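Local coordinates for putative exported protein (Bacteroides fragilis NCTC 9343, PDB 3IEE) that is of unknown function but is an all-helical, probably exported and perhaps lipid-anchored bacterial protein with a DUF3829-like C-terminal domain, at residues 134-145 with 184-194. Sequence-based numbering, arbitrary orientation.
Sequences YQLSTQMSEYKQ and SILNLYARKHR. With EDO (1,2-ethanediol), chain C; EDO (1,2-ethanediol), chain E.
R194 reaches from the turn that follows helix 169-189 across the flank of helix 123-162. Its CB lies near T138 OG1, CD passes closer to the same oxygen, at 3.5 Å, and NE also faces it. A bend at chi3 (-63°) then swings the guanidinium over T138 OG1 and the backbone oxygen of Y134, both on one face, and carries its edge to the Q135 amide. There NH1 gives a nearly straight hydrogen bond to Q135 OE1 (2.6 Å, 168°); OE1 lies in the guanidinium plane, but NH1 stands above the carbonyl plane of Q135. NH2 adds a weak second bond to the same oxygen. Water 1 donates to R194 O and meets T138 OG1 weakly. One turn on from T138, S141 carries the guanidinium of R191, its CB over the centre of one face (S141 CB to R191 CZ 3.4 Å), while E142 CG touches the edge. E142 OE2 stays 4.6 Å from R191 NH1, too far for a salt bridge. H193 turns a ring face to Y134 CE1, 3.7 Å from H193 CG, with the ring planes 42° apart; Y134 OH is held by E54 of helix 43-56. Toward the other end, S184 OG donates to Q145 OE1 (2.7 Å) from above the amide plane. That oxygen also accepts from waters 3 and 4, the first tied to S184 O, the second accepting a hydrogen bond from N187 ND2. N187 OD1 bonds to Q183 NE2. K144 CE brushes N187 ND2, but its NZ is engaged by E43. Helix 123-162 is thus joined to the end of helix 169-189 and the turn after it by neutral acceptors, water and packing against guanidinium faces, with no salt bridge from E142 to either arginine.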
loop_
_atom_site.group_PDB
_atom_site.type_symbol
_atom_site.label_atom_id
_atom_site.label_comp_id
_atom_site.label_asym_id
_atom_site.label_seq_id
_atom_site.Cartn_x
_atom_site.Cartn_y
_atom_site.Cartn_z
ATOM N N TYR A 134 -5.115 10.178 -14.920
ATOM C CA TYR A 134 -5.371 10.463 -13.513
ATOM C C TYR A 134 -6.343 9.426 -12.944
ATOM O O TYR A 134 -6.133 8.921 -11.839
ATOM C CB TYR A 134 -5.932 11.854 -13.264
ATOM C CG TYR A 134 -4.976 13.010 -13.466
ATOM C CD1 TYR A 134 -3.744 13.079 -12.787
ATOM C CD2 TYR A 134 -5.353 14.073 -14.286
ATOM C CE1 TYR A 134 -2.885 14.159 -12.976
ATOM C CE2 TYR A 134 -4.506 15.168 -14.486
ATOM C CZ TYR A 134 -3.286 15.206 -13.825
ATOM O OH TYR A 134 -2.508 16.335 -14.037
ATOM N N GLN A 135 -7.394 9.111 -13.696
ATOM C CA GLN A 135 -8.375 8.107 -13.270
ATOM C C GLN A 135 -7.809 6.678 -13.172
ATOM O O GLN A 135 -8.145 5.950 -12.246
ATOM C CB GLN A 135 -9.599 8.118 -14.201
ATOM C CG GLN A 135 -10.737 7.182 -13.744
ATOM C CD GLN A 135 -11.258 7.551 -12.356
ATOM O OE1 GLN A 135 -11.456 8.726 -12.065
ATOM N NE2 GLN A 135 -11.447 6.554 -11.492
ATOM N N LEU A 136 -6.983 6.277 -14.135
ATOM C CA LEU A 136 -6.307 4.964 -14.087
ATOM C C LEU A 136 -5.384 4.870 -12.890
ATOM O O LEU A 136 -5.313 3.801 -12.235
ATOM C CB LEU A 136 -5.522 4.684 -15.394
ATOM C CG LEU A 136 -6.393 4.365 -16.622
ATOM C CD1 LEU A 136 -5.605 4.351 -17.881
ATOM C CD2 LEU A 136 -7.086 2.983 -16.410
ATOM N N SER A 137 -4.674 5.943 -12.564
ATOM C CA SER A 137 -3.830 5.965 -11.374
ATOM C C SER A 137 -4.630 5.690 -10.096
ATOM O O SER A 137 -4.221 4.905 -9.212
ATOM C CB SER A 137 -3.179 7.321 -11.238
ATOM O OG SER A 137 -2.454 7.343 -10.037
ATOM N N THR A 138 -5.767 6.353 -9.969
ATOM C CA THR A 138 -6.646 6.128 -8.827
ATOM C C THR A 138 -7.151 4.653 -8.766
ATOM O O THR A 138 -7.135 4.039 -7.699
ATOM C CB THR A 138 -7.813 7.181 -8.852
ATOM O OG1 THR A 138 -7.297 8.414 -8.309
ATOM C CG2 THR A 138 -9.042 6.675 -8.035
ATOM N N GLN A 139 -7.527 4.107 -9.929
ATOM C CA GLN A 139 -7.989 2.732 -10.057
ATOM C C GLN A 139 -6.905 1.761 -9.632
ATOM O O GLN A 139 -7.218 0.838 -8.898
ATOM C CB GLN A 139 -8.414 2.397 -11.468
ATOM C CG GLN A 139 -9.725 3.045 -11.803
ATOM C CD GLN A 139 -10.078 2.908 -13.271
ATOM O OE1 GLN A 139 -10.747 3.774 -13.833
ATOM N NE2 GLN A 139 -9.652 1.817 -13.892
HETATM N N MSE A 140 -5.673 1.958 -10.132
HETATM C CA MSE A 140 -4.508 1.074 -9.769
HETATM C C MSE A 140 -4.382 1.031 -8.264
HETATM O O MSE A 140 -4.275 -0.042 -7.644
HETATM C CB MSE A 140 -3.204 1.559 -10.443
HETATM C CG MSE A 140 -3.218 1.356 -11.964
HETATM SE SE MSE A 140 -1.780 2.405 -12.759
HETATM C CE MSE A 140 -0.340 1.650 -11.801
ATOM N N SER A 141 -4.482 2.190 -7.647
ATOM C CA SER A 141 -4.270 2.271 -6.216
ATOM C C SER A 141 -5.423 1.623 -5.459
ATOM O O SER A 141 -5.236 0.974 -4.450
ATOM C CB SER A 141 -4.124 3.721 -5.803
ATOM O OG SER A 141 -2.822 4.145 -6.164
ATOM N N GLU A 142 -6.600 1.736 -6.032
ATOM C CA GLU A 142 -7.791 1.129 -5.424
ATOM C C GLU A 142 -7.746 -0.403 -5.489
ATOM O O GLU A 142 -8.042 -1.106 -4.492
ATOM C CB GLU A 142 -9.064 1.666 -6.082
ATOM C CG GLU A 142 -9.469 3.018 -5.543
ATOM C CD GLU A 142 -10.732 3.597 -6.190
ATOM O OE1 GLU A 142 -11.197 3.042 -7.216
ATOM O OE2 GLU A 142 -11.239 4.638 -5.674
ATOM N N TYR A 143 -7.385 -0.932 -6.648
ATOM C CA TYR A 143 -7.230 -2.388 -6.764
ATOM C C TYR A 143 -6.198 -2.934 -5.762
ATOM O O TYR A 143 -6.418 -3.971 -5.089
ATOM C CB TYR A 143 -6.780 -2.768 -8.157
ATOM C CG TYR A 143 -7.799 -2.673 -9.273
ATOM C CD1 TYR A 143 -8.980 -3.417 -9.216
ATOM C CD2 TYR A 143 -7.526 -1.917 -10.411
ATOM C CE1 TYR A 143 -9.875 -3.393 -10.261
ATOM C CE2 TYR A 143 -8.428 -1.865 -11.436
ATOM C CZ TYR A 143 -9.588 -2.604 -11.357
ATOM O OH TYR A 143 -10.495 -2.541 -12.378
ATOM N N LYS A 144 -5.083 -2.205 -5.609
ATOM C CA LYS A 144 -4.019 -2.593 -4.689
ATOM C C LYS A 144 -4.558 -2.630 -3.232
ATOM O O LYS A 144 -4.388 -3.607 -2.490
ATOM C CB LYS A 144 -2.887 -1.599 -4.814
ATOM C CG LYS A 144 -1.790 -1.716 -3.767
ATOM C CD LYS A 144 -0.563 -0.922 -4.147
ATOM C CE LYS A 144 0.528 -0.844 -3.050
ATOM N NZ LYS A 144 1.738 -0.062 -3.488
ATOM N N GLN A 145 -5.204 -1.550 -2.809
ATOM C CA GLN A 145 -5.732 -1.533 -1.471
ATOM C C GLN A 145 -6.822 -2.614 -1.289
ATOM O O GLN A 145 -6.909 -3.243 -0.201
ATOM C CB GLN A 145 -6.278 -0.153 -1.057
ATOM C CG GLN A 145 -6.706 -0.102 0.428
ATOM C CD GLN A 145 -5.570 -0.443 1.396
ATOM O OE1 GLN A 145 -4.490 0.145 1.344
ATOM N NE2 GLN A 145 -5.807 -1.428 2.265
ATOM N N SER A 184 -0.728 1.527 4.568
ATOM C CA SER A 184 -1.951 1.897 3.850
ATOM C C SER A 184 -2.127 3.427 3.840
ATOM O O SER A 184 -2.549 4.060 2.845
ATOM C CB SER A 184 -3.166 1.239 4.499
ATOM O OG SER A 184 -4.256 1.459 3.666
ATOM N N ILE A 185 -1.827 4.042 4.991
ATOM C CA ILE A 185 -1.927 5.495 5.100
ATOM C C ILE A 185 -0.897 6.171 4.188
ATOM O O ILE A 185 -1.205 7.156 3.457
ATOM C CB ILE A 185 -1.722 5.960 6.572
ATOM C CG1 ILE A 185 -2.944 5.527 7.431
ATOM C CG2 ILE A 185 -1.382 7.487 6.614
ATOM C CD1 ILE A 185 -2.758 5.559 8.960
ATOM N N LEU A 186 0.332 5.655 4.196
ATOM C CA LEU A 186 1.389 6.164 3.270
ATOM C C LEU A 186 0.947 6.092 1.794
ATOM O O LEU A 186 1.087 7.071 1.031
ATOM C CB LEU A 186 2.699 5.410 3.462
ATOM C CG LEU A 186 3.418 5.653 4.804
ATOM C CD1 LEU A 186 4.586 4.691 4.917
ATOM C CD2 LEU A 186 3.834 7.098 4.966
ATOM N N ASN A 187 0.418 4.950 1.409
ATOM C CA ASN A 187 -0.041 4.731 0.021
ATOM C C ASN A 187 -1.174 5.672 -0.395
ATOM O O ASN A 187 -1.243 6.108 -1.567
ATOM C CB ASN A 187 -0.459 3.254 -0.232
ATOM C CG ASN A 187 0.690 2.260 -0.034
ATOM O OD1 ASN A 187 1.860 2.629 -0.004
ATOM N ND2 ASN A 187 0.330 1.000 0.152
ATOM N N LEU A 188 -2.085 6.002 0.536
ATOM C CA LEU A 188 -3.119 7.031 0.268
ATOM C C LEU A 188 -2.511 8.409 0.185
ATOM O O LEU A 188 -2.839 9.198 -0.716
ATOM C CB LEU A 188 -4.240 7.048 1.328
ATOM C CG LEU A 188 -5.225 5.882 1.450
ATOM C CD1 LEU A 188 -5.849 5.855 2.876
ATOM C CD2 LEU A 188 -6.313 5.890 0.361
ATOM N N TYR A 189 -1.632 8.723 1.140
ATOM C CA TYR A 189 -1.019 10.053 1.197
ATOM C C TYR A 189 -0.257 10.347 -0.120
ATOM O O TYR A 189 -0.207 11.474 -0.574
ATOM C CB TYR A 189 -0.133 10.249 2.438
ATOM C CG TYR A 189 0.410 11.655 2.443
ATOM C CD1 TYR A 189 -0.424 12.753 2.712
ATOM C CD2 TYR A 189 1.705 11.929 2.036
ATOM C CE1 TYR A 189 0.066 14.065 2.625
ATOM C CE2 TYR A 189 2.167 13.215 1.927
ATOM C CZ TYR A 189 1.366 14.281 2.222
ATOM O OH TYR A 189 1.830 15.588 2.110
ATOM N N ALA A 190 0.359 9.322 -0.687
ATOM C CA ALA A 190 1.095 9.465 -1.950
ATOM C C ALA A 190 0.275 9.820 -3.195
ATOM O O ALA A 190 0.871 10.047 -4.268
ATOM C CB ALA A 190 1.910 8.179 -2.232
ATOM N N ARG A 191 -1.048 9.839 -3.091
ATOM C CA ARG A 191 -1.920 10.158 -4.243
ATOM C C ARG A 191 -1.956 11.694 -4.422
ATOM O O ARG A 191 -2.992 12.330 -4.202
ATOM C CB ARG A 191 -3.327 9.551 -4.087
ATOM C CG ARG A 191 -3.393 8.050 -3.748
ATOM C CD ARG A 191 -4.709 7.352 -4.217
ATOM N NE ARG A 191 -5.139 6.189 -3.410
ATOM C CZ ARG A 191 -6.174 5.389 -3.720
ATOM N NH1 ARG A 191 -6.855 5.614 -4.848
ATOM N NH2 ARG A 191 -6.517 4.324 -2.946
ATOM N N LYS A 192 -0.803 12.263 -4.807
ATOM C CA LYS A 192 -0.575 13.698 -4.971
ATOM C C LYS A 192 -1.673 14.404 -5.748
ATOM O O LYS A 192 -2.095 15.499 -5.394
ATOM C CB LYS A 192 0.774 13.881 -5.684
ATOM C CG LYS A 192 1.100 15.216 -6.175
ATOM C CD LYS A 192 2.526 15.251 -6.745
ATOM C CE LYS A 192 2.803 16.614 -7.351
ATOM N NZ LYS A 192 4.226 16.757 -7.688
ATOM N N HIS A 193 -2.111 13.769 -6.825
ATOM C CA HIS A 193 -3.047 14.383 -7.754
ATOM C C HIS A 193 -4.517 14.181 -7.448
ATOM O O HIS A 193 -5.341 14.858 -8.030
ATOM C CB HIS A 193 -2.708 13.936 -9.164
ATOM C CG HIS A 193 -1.334 14.345 -9.591
ATOM N ND1 HIS A 193 -0.286 13.454 -9.636
ATOM C CD2 HIS A 193 -0.833 15.539 -9.990
ATOM C CE1 HIS A 193 0.806 14.085 -10.028
ATOM N NE2 HIS A 193 0.504 15.350 -10.245
ATOM N N ARG A 194 -4.864 13.235 -6.583
ATOM C CA ARG A 194 -6.259 13.062 -6.218
ATOM C C ARG A 194 -6.438 12.562 -4.795
ATOM O O ARG A 194 -7.072 11.563 -4.517
ATOM C CB ARG A 194 -7.012 12.188 -7.200
ATOM C CG ARG A 194 -8.533 12.295 -6.975
ATOM C CD ARG A 194 -9.279 11.305 -7.806
ATOM N NE ARG A 194 -9.072 11.581 -9.213
ATOM C CZ ARG A 194 -9.606 10.872 -10.204
ATOM N NH1 ARG A 194 -10.367 9.803 -9.946
ATOM N NH2 ARG A 194 -9.349 11.226 -11.458
HETATM C C1 EDO C . -0.139 6.924 -7.455
HETATM O O1 EDO C . -0.078 7.975 -6.461
HETATM C C2 EDO C . -1.524 6.270 -7.456
HETATM O O2 EDO C . -1.586 5.187 -8.403
HETATM C C1 EDO E . -12.060 -0.275 -6.680
HETATM O O1 EDO E . -13.184 -0.967 -6.117
HETATM C C2 EDO E . -11.784 -0.677 -8.129
HETATM O O2 EDO E . -11.076 0.375 -8.809
HETATM O O HOH W 1 -7.695 9.047 -5.093
HETATM O O HOH W 2 3.168 -0.529 -1.030
HETATM O O HOH W 3 -4.401 2.839 1.059
HETATM O O HOH W 4 -2.379 0.004 -0.500
#